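Local coordinates for protein eukaryotic translation initiation factor 4 gamma 5 (Trypanosoma cruzi, PDB 6OZU) that probably acts as a scaffold in translation initiation, its MIF4G domain being of the kind that binds the helicase eIF4A in related eIF4G proteins, at residues L160-E165 and F219-T224; H155-L160 and R202-E207; E120-R125 and A172-I177; R97-A102 and I136-L141. One frame throughout, in Å; residues are numbered along the deposited sequence.

How the contacts relate
Four helix-to-helix contacts run through one all-helical MIF4G domain. The centre of contact 4 lies about 5 Å from the centre of the chain, that of contact 3, at the surface, about 20 Å. Contacts 1 and 2 share Leu160 and helix 150-162; their centres are 8 Å apart, and Thr224 CG2 meets Leu205 CD1 at 3.4 Å. Helix 150-162 also reaches contact 4, where Val156 CG1 packs on Leu139 CD2 at 3.7 Å. Contacts 3 and 4 both use helix 118-144 without touching, their centres 18 Å apart. Sulfates, probably from the crystallisation liquor, lie beside Thr164 in contact 1 and Arg125 in contact 3.

Contact 1. Residues L160-E165 and F219-T224. With SO4 (sulfate ion), chain G.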
# COMPACT_ATOMS: atom_id res chain seq x y z
N LEU A 160 2.24 2.24 12.82
CA LEU A 160 3.49 2.76 12.26
C LEU A 160 4.00 3.97 13.03
O LEU A 160 5.20 4.07 13.28
CB LEU A 160 3.27 3.10 10.78
CG LEU A 160 4.50 3.24 9.88
CD1 LEU A 160 5.10 1.87 9.55
CD2 LEU A 160 4.13 3.96 8.61
N LEU A 161 3.07 4.88 13.45
CA LEU A 161 3.41 6.09 14.19
C LEU A 161 3.28 5.96 15.70
O LEU A 161 4.15 6.47 16.42
CB LEU A 161 2.56 7.28 13.71
CG LEU A 161 2.67 7.71 12.23
CD1 LEU A 161 1.58 8.73 11.91
CD2 LEU A 161 4.05 8.30 11.90
N TYR A 162 2.19 5.35 16.20
CA TYR A 162 1.93 5.20 17.63
C TYR A 162 2.43 3.89 18.23
O TYR A 162 2.34 3.72 19.44
CB TYR A 162 0.44 5.39 17.96
CG TYR A 162 -0.10 6.78 17.68
CD1 TYR A 162 0.11 7.82 18.58
CD2 TYR A 162 -0.89 7.04 16.56
CE1 TYR A 162 -0.43 9.09 18.36
CE2 TYR A 162 -1.42 8.30 16.33
CZ TYR A 162 -1.19 9.33 17.23
OH TYR A 162 -1.69 10.58 17.01
N GLY A 163 2.97 3.00 17.40
CA GLY A 163 3.47 1.70 17.84
C GLY A 163 2.42 0.62 17.78
O GLY A 163 1.21 0.90 17.76
N THR A 164 2.87 -0.64 17.75
CA THR A 164 1.99 -1.81 17.69
C THR A 164 1.11 -1.91 18.96
O THR A 164 -0.06 -2.28 18.87
CB THR A 164 2.78 -3.10 17.34
OG1 THR A 164 3.97 -3.17 18.14
CG2 THR A 164 3.16 -3.15 15.86
N GLU A 165 1.66 -1.49 20.12
CA GLU A 165 0.93 -1.42 21.40
C GLU A 165 0.21 -0.05 21.56
O GLU A 165 -0.50 0.16 22.55
CB GLU A 165 1.86 -1.74 22.58
N PHE A 219 3.06 18.26 16.09
CA PHE A 219 3.87 19.06 15.17
C PHE A 219 4.08 18.29 13.86
O PHE A 219 3.93 18.87 12.79
CB PHE A 219 5.21 19.51 15.80
CG PHE A 219 5.95 20.55 14.97
CD1 PHE A 219 5.58 21.89 15.01
CD2 PHE A 219 6.98 20.17 14.12
CE1 PHE A 219 6.23 22.84 14.20
CE2 PHE A 219 7.64 21.12 13.33
CZ PHE A 219 7.26 22.45 13.37
N LEU A 220 4.34 16.97 13.95
CA LEU A 220 4.53 16.10 12.80
C LEU A 220 3.30 16.09 11.89
O LEU A 220 3.43 16.37 10.70
CB LEU A 220 4.90 14.68 13.22
CG LEU A 220 5.15 13.69 12.08
CD1 LEU A 220 6.58 13.34 12.00
CD2 LEU A 220 4.35 12.46 12.24
N LEU A 221 2.12 15.77 12.45
CA LEU A 221 0.86 15.69 11.70
C LEU A 221 0.38 17.03 11.15
O LEU A 221 -0.08 17.08 10.00
CB LEU A 221 -0.21 15.00 12.53
CG LEU A 221 0.08 13.55 12.93
CD1 LEU A 221 -0.79 13.12 14.10
CD2 LEU A 221 -0.02 12.60 11.71
N LEU A 222 0.53 18.12 11.94
CA LEU A 222 0.14 19.46 11.50
C LEU A 222 1.05 20.02 10.43
O LEU A 222 0.54 20.66 9.52
CB LEU A 222 0.01 20.45 12.68
CG LEU A 222 -1.18 20.20 13.61
CD1 LEU A 222 -1.11 21.09 14.80
CD2 LEU A 222 -2.49 20.44 12.90
N ASN A 223 2.38 19.82 10.55
CA ASN A 223 3.33 20.31 9.54
C ASN A 223 3.18 19.55 8.22
O ASN A 223 3.30 20.16 7.16
CB ASN A 223 4.78 20.27 10.03
CG ASN A 223 5.67 21.30 9.39
OD1 ASN A 223 6.86 21.09 9.17
ND2 ASN A 223 5.10 22.42 9.03
N THR A 224 2.88 18.23 8.30
CA THR A 224 2.67 17.35 7.15
C THR A 224 1.41 17.78 6.36
O THR A 224 1.50 18.02 5.15
CB THR A 224 2.68 15.87 7.58
OG1 THR A 224 3.96 15.56 8.13
CG2 THR A 224 2.42 14.94 6.45
S SO4 G . 6.87 -0.18 18.21
O1 SO4 G . 6.02 0.12 19.37
O2 SO4 G . 6.56 -1.53 17.72
O3 SO4 G . 6.64 0.78 17.13
O4 SO4 G . 8.27 -0.12 18.62
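Leu161 meets Leu220 and Leu221 at a slant, and each of its methyls takes one partner. CD2 of Leu161 approaches CD2 of Leu220 at 4.2 Å, while Leu161 CD1 faces Leu221 CD2, also at 4.2 Å. The fork is aimed across the gap because CG of Leu161 stands beside its own backbone N, opposite the carbonyl carbon (chi1 -60°). Tyr162 leaves its helix at a tangent to the partner, yet its far end swings back, and the OH lies 4.0 Å from Leu221 CD1. That hydroxyl is not left to a methyl alone: it is hydrogen-bonded to the carbonyl O of Leu208, at the end of helix 194-208. On helix 215-235, Thr224 OG1 donates to Leu220 O at 2.7 Å; the Thr224 N-H reaches the same oxygen from the other face of the carbonyl plane, so two bonds grip it. Past the helix end, Gly163 takes a positive phi (91°), and Thr164 OG1 donates to sulfate O2 at 3.1 Å. This ion sits against Gly163 CA as well, on the turn after the helix, away from helix 215-235. Phe179 of helix 173-186 and Leu208 also touch Leu161. Slanting leucine contacts here join helices 150-162 and 215-235 of the all-helical, HEAT-like MIF4G fold.

Contact 2. Residues H155-L160 and R202-E207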
# COMPACT_ATOMS: atom_id res chain seq x y z
N HIS A 155 -5.29 2.47 9.81
CA HIS A 155 -4.88 1.41 10.76
C HIS A 155 -3.39 1.12 10.69
O HIS A 155 -2.78 0.88 11.72
CB HIS A 155 -5.69 0.10 10.57
CG HIS A 155 -5.48 -0.94 11.65
ND1 HIS A 155 -6.46 -1.21 12.59
CD2 HIS A 155 -4.43 -1.76 11.88
CE1 HIS A 155 -5.97 -2.17 13.37
NE2 HIS A 155 -4.74 -2.52 12.99
N VAL A 156 -2.79 1.15 9.47
CA VAL A 156 -1.35 0.91 9.32
C VAL A 156 -0.56 2.05 9.96
O VAL A 156 0.37 1.79 10.73
CB VAL A 156 -0.93 0.69 7.84
CG1 VAL A 156 0.59 0.82 7.66
CG2 VAL A 156 -1.42 -0.64 7.30
N LEU A 157 -0.95 3.33 9.65
CA LEU A 157 -0.35 4.56 10.18
C LEU A 157 -0.47 4.66 11.70
O LEU A 157 0.43 5.20 12.35
CB LEU A 157 -0.91 5.81 9.48
CG LEU A 157 -0.56 5.97 8.00
CD1 LEU A 157 -1.17 7.20 7.43
CD2 LEU A 157 0.93 6.00 7.79
N GLU A 158 -1.54 4.11 12.28
CA GLU A 158 -1.75 4.04 13.72
C GLU A 158 -0.59 3.27 14.38
O GLU A 158 0.06 3.85 15.23
CB GLU A 158 -3.07 3.36 14.06
CG GLU A 158 -4.28 4.27 13.95
CD GLU A 158 -5.51 3.70 14.64
OE1 GLU A 158 -5.41 3.40 15.85
OE2 GLU A 158 -6.55 3.55 13.96
N TRP A 159 -0.30 2.01 13.95
CA TRP A 159 0.81 1.25 14.53
C TRP A 159 2.17 1.72 14.05
O TRP A 159 3.13 1.67 14.81
CB TRP A 159 0.65 -0.27 14.38
CG TRP A 159 0.57 -0.81 12.98
CD1 TRP A 159 -0.55 -1.25 12.33
CD2 TRP A 159 1.69 -1.12 12.11
NE1 TRP A 159 -0.21 -1.79 11.11
CE2 TRP A 159 1.15 -1.70 10.94
CE3 TRP A 159 3.09 -1.01 12.23
CZ2 TRP A 159 1.97 -2.11 9.87
CZ3 TRP A 159 3.89 -1.41 11.17
CH2 TRP A 159 3.33 -1.95 10.01
N LEU A 160 2.24 2.24 12.82
CA LEU A 160 3.49 2.76 12.26
C LEU A 160 4.00 3.97 13.03
O LEU A 160 5.20 4.07 13.28
CB LEU A 160 3.27 3.10 10.78
CG LEU A 160 4.50 3.24 9.88
CD1 LEU A 160 5.10 1.87 9.55
CD2 LEU A 160 4.13 3.96 8.61
N ARG A 202 -4.82 13.33 3.33
CA ARG A 202 -4.84 14.47 4.26
C ARG A 202 -5.86 14.21 5.37
O ARG A 202 -5.57 14.47 6.54
CB ARG A 202 -5.14 15.78 3.49
CG ARG A 202 -5.11 17.02 4.35
CD ARG A 202 -5.68 18.22 3.63
NE ARG A 202 -5.54 19.45 4.41
CZ ARG A 202 -6.38 19.90 5.34
NH1 ARG A 202 -7.42 19.18 5.71
NH2 ARG A 202 -6.14 21.06 5.94
N ALA A 203 -7.03 13.67 5.01
CA ALA A 203 -8.12 13.29 5.91
C ALA A 203 -7.69 12.23 6.93
O ALA A 203 -8.08 12.31 8.10
CB ALA A 203 -9.30 12.77 5.10
N VAL A 204 -6.87 11.24 6.49
CA VAL A 204 -6.30 10.16 7.30
C VAL A 204 -5.38 10.76 8.37
O VAL A 204 -5.49 10.38 9.54
CB VAL A 204 -5.58 9.11 6.40
CG1 VAL A 204 -4.68 8.16 7.21
CG2 VAL A 204 -6.60 8.31 5.62
N LEU A 205 -4.53 11.71 7.98
CA LEU A 205 -3.63 12.39 8.90
C LEU A 205 -4.37 13.25 9.88
O LEU A 205 -3.90 13.39 11.01
CB LEU A 205 -2.52 13.19 8.18
CG LEU A 205 -1.67 12.44 7.14
CD1 LEU A 205 -0.64 13.36 6.57
CD2 LEU A 205 -1.00 11.20 7.74
N GLU A 206 -5.54 13.81 9.50
CA GLU A 206 -6.39 14.62 10.39
C GLU A 206 -7.04 13.73 11.44
O GLU A 206 -7.21 14.18 12.57
CB GLU A 206 -7.46 15.40 9.61
CG GLU A 206 -6.95 16.63 8.88
CD GLU A 206 -6.61 17.86 9.72
OE1 GLU A 206 -5.57 18.49 9.43
OE2 GLU A 206 -7.38 18.20 10.65
N GLU A 207 -7.38 12.47 11.09
CA GLU A 207 -7.94 11.48 12.02
C GLU A 207 -6.93 11.08 13.09
O GLU A 207 -7.29 11.03 14.26
CB GLU A 207 -8.44 10.24 11.29
CG GLU A 207 -9.87 10.39 10.84
CD GLU A 207 -10.45 9.18 10.14
OE1 GLU A 207 -11.28 8.47 10.76
OE2 GLU A 207 -10.10 8.97 8.96
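With CG beside its backbone N and CD1 fully extended (chi1 -67°, chi2 179°), Leu157 sends a single methyl across to helix 194-208. Val204 turns CG1 away from its own N (chi1 166°) to receive it, and the two side chains cross at about a right angle. Leu157 CD1 lies 3.6 Å from Val204 CG1. The same methyl also meets CD2 of Leu205 at 4.0 Å, this time on a slant. Leu205 starts off alongside the partner helix, and only its tip bends back to the contact. One methyl thus rests against branches of two successive residues. The CA atoms of Leu157 and Leu205 are 8.6 Å apart, the nearest such pair of the two segments, and the interface is small and wholly apolar. In this HEAT-like MIF4G domain the contact joins helix 150-162 to helix 194-208. Helix 173-186 covers one side, its Phe179 touching both Leu157 and Leu205, and Leu182 adds to the cover over Leu157. Leu154, a turn earlier on helix 150-162, also packs on Val204. From helix 215-235, Val225 lies against Leu205.

Contact 3. Residues E120-R125 and A172-I177; sequences EAEQRR and ADYELI
The ring of Tyr174 lies with one face against the helical backbone at Arg125. Over that face come the carbonyl carbon and oxygen of Arg125, the oxygen 4.1 Å above the ring plane and displaced toward the rim. Arg125 CB approaches the same flank of the ring, 3.8 Å from Tyr174 CE2. The carboxylate of Glu122 lies obliquely beside the CE2 and OH end of the ring, its plane 26° from that of the ring; Glu122 OE2 is 4.2 Å from Tyr174 OH, too far for a hydrogen bond. A bend at chi2 (-58°) folds the Glu122 chain back toward Tyr174, although its first bond runs alongside. Arg125 behaves in the reverse way: its root faces the ring, but the extended chain carries the guanidinium off. There NH1 makes a long salt bridge to Glu122 OE1 at 3.6 Å, and NH2 pairs with Glu110 of helix 82-112 and with a bound sulfate. Leu126 and Ala129, further along helix 118-144, also touch Tyr174. The first turn of helix 173-186 is thereby laid on helix 118-144 at the surface of the MIF4G domain. Chemically, across this contact the tyrosine meets Arg125 by van der Waals contact, while the charge of Arg125 is probably balanced, away from the ring, by Glu122, Glu110 and the sulfate, an arrangement that probably also steadies Glu122.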
# COMPACT_ATOMS: atom_id res chain seq x y z
N GLU A 120 23.20 -4.91 18.18
CA GLU A 120 22.55 -6.05 17.54
C GLU A 120 21.11 -5.76 17.21
O GLU A 120 20.64 -6.18 16.16
CB GLU A 120 22.62 -7.27 18.44
CG GLU A 120 23.54 -8.33 17.91
CD GLU A 120 23.53 -9.53 18.81
OE1 GLU A 120 24.53 -9.73 19.54
OE2 GLU A 120 22.51 -10.27 18.80
N ALA A 121 20.41 -5.06 18.11
CA ALA A 121 19.01 -4.67 17.98
C ALA A 121 18.89 -3.69 16.82
O ALA A 121 17.97 -3.80 16.01
CB ALA A 121 18.55 -4.02 19.28
N GLU A 122 19.87 -2.78 16.70
CA GLU A 122 19.94 -1.79 15.63
C GLU A 122 20.15 -2.40 14.25
O GLU A 122 19.44 -2.02 13.32
CB GLU A 122 20.99 -0.72 15.93
CG GLU A 122 20.41 0.51 16.61
CD GLU A 122 19.30 1.23 15.87
OE1 GLU A 122 18.13 1.07 16.28
OE2 GLU A 122 19.59 1.95 14.88
N GLN A 123 21.07 -3.36 14.14
CA GLN A 123 21.31 -4.05 12.87
C GLN A 123 20.10 -4.90 12.44
O GLN A 123 19.79 -4.95 11.25
CB GLN A 123 22.59 -4.89 12.94
CG GLN A 123 23.09 -5.40 11.58
CD GLN A 123 23.58 -4.32 10.65
OE1 GLN A 123 24.15 -3.29 11.07
NE2 GLN A 123 23.41 -4.55 9.36
N ARG A 124 19.41 -5.53 13.41
CA ARG A 124 18.20 -6.32 13.16
C ARG A 124 17.04 -5.42 12.68
O ARG A 124 16.27 -5.82 11.81
CB ARG A 124 17.81 -7.13 14.41
CG ARG A 124 18.78 -8.25 14.79
CD ARG A 124 18.65 -9.46 13.88
NE ARG A 124 17.26 -9.91 13.75
CZ ARG A 124 16.80 -11.08 14.20
NH1 ARG A 124 17.62 -11.94 14.79
NH2 ARG A 124 15.53 -11.40 14.03
N ARG A 125 16.96 -4.19 13.22
CA ARG A 125 16.00 -3.15 12.84
C ARG A 125 16.22 -2.69 11.38
O ARG A 125 15.24 -2.47 10.66
CB ARG A 125 16.13 -1.95 13.79
CG ARG A 125 15.24 -2.06 15.01
CD ARG A 125 15.61 -0.99 16.02
NE ARG A 125 14.65 -0.91 17.12
CZ ARG A 125 14.99 -0.81 18.41
NH1 ARG A 125 16.27 -0.75 18.76
NH2 ARG A 125 14.05 -0.75 19.34
N ALA A 172 9.27 5.54 15.89
CA ALA A 172 10.63 5.04 15.87
C ALA A 172 11.28 5.53 14.58
O ALA A 172 10.57 5.91 13.65
CB ALA A 172 10.62 3.52 15.92
N ASP A 173 12.62 5.51 14.52
CA ASP A 173 13.39 6.01 13.39
C ASP A 173 13.05 5.38 12.03
O ASP A 173 12.75 6.14 11.09
CB ASP A 173 14.89 5.92 13.68
CG ASP A 173 15.34 6.79 14.85
OD1 ASP A 173 14.97 8.00 14.88
OD2 ASP A 173 16.05 6.27 15.74
N TYR A 174 13.08 4.03 11.91
CA TYR A 174 12.77 3.38 10.62
C TYR A 174 11.30 3.56 10.22
O TYR A 174 11.01 3.68 9.04
CB TYR A 174 13.22 1.91 10.56
CG TYR A 174 14.73 1.75 10.61
CD1 TYR A 174 15.52 1.92 9.47
CD2 TYR A 174 15.38 1.45 11.81
CE1 TYR A 174 16.91 1.79 9.53
CE2 TYR A 174 16.77 1.31 11.88
CZ TYR A 174 17.53 1.47 10.73
OH TYR A 174 18.89 1.34 10.82
N GLU A 175 10.42 3.70 11.22
CA GLU A 175 8.99 3.95 11.02
C GLU A 175 8.74 5.32 10.42
O GLU A 175 7.93 5.42 9.51
CB GLU A 175 8.24 3.79 12.34
CG GLU A 175 7.76 2.37 12.56
CD GLU A 175 8.84 1.31 12.56
OE1 GLU A 175 8.80 0.44 11.65
OE2 GLU A 175 9.73 1.35 13.44
N LEU A 176 9.48 6.36 10.89
CA LEU A 176 9.40 7.70 10.34
C LEU A 176 9.79 7.71 8.87
O LEU A 176 9.15 8.43 8.10
CB LEU A 176 10.34 8.65 11.11
CG LEU A 176 9.74 9.37 12.30
CD1 LEU A 176 10.83 9.83 13.25
CD2 LEU A 176 8.93 10.54 11.85
N ILE A 177 10.84 6.92 8.47
CA ILE A 177 11.32 6.82 7.08
C ILE A 177 10.24 6.17 6.19
O ILE A 177 9.95 6.72 5.13
CB ILE A 177 12.71 6.16 6.94
CG1 ILE A 177 13.71 6.78 7.94
CG2 ILE A 177 13.23 6.29 5.50
CD1 ILE A 177 14.93 5.96 8.26

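Contact 4. Residues R97-A102 and I136-L141; sequences RTFENA and INFLGL
Phe99 gives up more surface to this contact than any other residue, and its closest approaches are to Leu139. The methyl CD1 of Leu139 sits over one face of the Phe99 ring, 3.8 Å from its centroid and 16° off the normal, a CH-pi contact. Leu139 CB adds a second touch, 3.7 Å from Phe99 CZ. The leucine's chi1 of -176°, which sets CG opposite the backbone N, swings CD1 over the ring, while CD2 points off it. The opposite face of the Phe99 ring carries its neighbour's methyl, Thr98 CG2, toward the rim, so the phenyl is held between two aliphatic groups. Phe138 is third in buried surface. Its CD2 meets Phe99 CZ at 4.1 Å, and Thr98 CG2 comes up to the edge of the Phe138 ring, near its plane, at 4.2 Å. The hydroxyl of Thr98 turns back to its own helix and is hydrogen-bonded to Gln94 O. The helical segments run roughly antiparallel, at 146° with their axes 11.1 Å apart, as suits the long helices 82-112 and 118-144, successive in the chain. Around this pairing, helix 150-162 lays Val152 and Val156 on Phe99, and Val63 and Val67 of helix 63-76 touch Phe138, which also stacks edge-to-face with Phe51 of helix 40-53.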
# COMPACT_ATOMS: atom_id res chain seq x y z
N ARG A 97 -4.71 -9.49 4.96
CA ARG A 97 -3.66 -10.46 5.24
C ARG A 97 -2.26 -9.85 5.13
O ARG A 97 -1.46 -10.00 6.05
CB ARG A 97 -3.82 -11.73 4.40
CG ARG A 97 -2.95 -12.86 4.93
CD ARG A 97 -2.89 -14.06 3.99
NE ARG A 97 -1.57 -14.71 3.98
CZ ARG A 97 -1.09 -15.49 4.94
NH1 ARG A 97 0.11 -16.04 4.83
NH2 ARG A 97 -1.82 -15.75 6.02
N THR A 98 -1.98 -9.15 4.03
CA THR A 98 -0.72 -8.46 3.77
C THR A 98 -0.34 -7.45 4.87
O THR A 98 0.84 -7.42 5.27
CB THR A 98 -0.84 -7.75 2.41
OG1 THR A 98 -1.07 -8.74 1.41
CG2 THR A 98 0.41 -6.92 2.05
N PHE A 99 -1.28 -6.59 5.30
CA PHE A 99 -0.92 -5.54 6.25
C PHE A 99 -1.08 -6.01 7.70
O PHE A 99 -0.40 -5.46 8.58
CB PHE A 99 -1.62 -4.19 5.94
CG PHE A 99 -1.27 -3.75 4.54
CD1 PHE A 99 0.06 -3.50 4.18
CD2 PHE A 99 -2.23 -3.70 3.54
CE1 PHE A 99 0.40 -3.17 2.86
CE2 PHE A 99 -1.89 -3.37 2.21
CZ PHE A 99 -0.58 -3.11 1.89
N GLU A 100 -1.81 -7.11 7.92
CA GLU A 100 -1.91 -7.76 9.24
C GLU A 100 -0.55 -8.45 9.52
O GLU A 100 -0.05 -8.41 10.64
CB GLU A 100 -3.00 -8.81 9.24
CG GLU A 100 -4.15 -8.56 10.18
CD GLU A 100 -5.11 -9.73 10.21
OE1 GLU A 100 -4.81 -10.72 10.92
OE2 GLU A 100 -6.15 -9.69 9.51
N ASN A 101 0.03 -9.09 8.47
CA ASN A 101 1.33 -9.75 8.50
C ASN A 101 2.39 -8.71 8.79
O ASN A 101 3.19 -8.92 9.70
CB ASN A 101 1.66 -10.43 7.16
CG ASN A 101 0.89 -11.68 6.85
OD1 ASN A 101 0.28 -12.32 7.71
ND2 ASN A 101 0.87 -12.04 5.58
N ALA A 102 2.38 -7.57 8.02
CA ALA A 102 3.31 -6.47 8.21
C ALA A 102 3.25 -5.93 9.64
O ALA A 102 4.30 -5.76 10.23
CB ALA A 102 3.05 -5.37 7.19
N ILE A 136 4.98 -1.07 2.79
CA ILE A 136 4.63 0.35 2.85
C ILE A 136 4.57 0.93 1.43
O ILE A 136 3.59 1.62 1.12
CB ILE A 136 5.56 1.15 3.81
CG1 ILE A 136 5.72 0.44 5.19
CG2 ILE A 136 5.07 2.60 3.98
CD1 ILE A 136 4.41 0.28 6.09
N ASN A 137 5.52 0.59 0.55
CA ASN A 137 5.46 1.02 -0.86
C ASN A 137 4.15 0.52 -1.50
O ASN A 137 3.34 1.32 -2.00
CB ASN A 137 6.69 0.54 -1.66
CG ASN A 137 6.71 0.99 -3.12
OD1 ASN A 137 6.39 2.14 -3.45
ND2 ASN A 137 7.07 0.08 -4.02
N PHE A 138 3.90 -0.80 -1.39
CA PHE A 138 2.69 -1.42 -1.89
C PHE A 138 1.42 -0.73 -1.36
O PHE A 138 0.55 -0.40 -2.18
CB PHE A 138 2.71 -2.91 -1.58
CG PHE A 138 1.59 -3.73 -2.19
CD1 PHE A 138 1.15 -3.48 -3.49
CD2 PHE A 138 1.03 -4.78 -1.49
CE1 PHE A 138 0.15 -4.26 -4.07
CE2 PHE A 138 0.04 -5.57 -2.08
CZ PHE A 138 -0.40 -5.30 -3.36
N LEU A 139 1.33 -0.43 -0.04
CA LEU A 139 0.19 0.28 0.56
C LEU A 139 -0.10 1.62 -0.15
O LEU A 139 -1.26 1.92 -0.43
CB LEU A 139 0.39 0.50 2.08
CG LEU A 139 -0.79 1.16 2.84
CD1 LEU A 139 -1.96 0.18 3.06
CD2 LEU A 139 -0.33 1.73 4.16
N GLY A 140 0.97 2.36 -0.46
CA GLY A 140 0.93 3.64 -1.17
C GLY A 140 0.42 3.52 -2.59
O GLY A 140 -0.46 4.28 -3.00
N LEU A 141 0.94 2.55 -3.34
CA LEU A 141 0.48 2.28 -4.70
C LEU A 141 -0.97 1.78 -4.78
O LEU A 141 -1.70 2.15 -5.71
CB LEU A 141 1.41 1.30 -5.38
CG LEU A 141 2.81 1.84 -5.59
CD1 LEU A 141 3.79 0.75 -5.63
CD2 LEU A 141 2.88 2.69 -6.81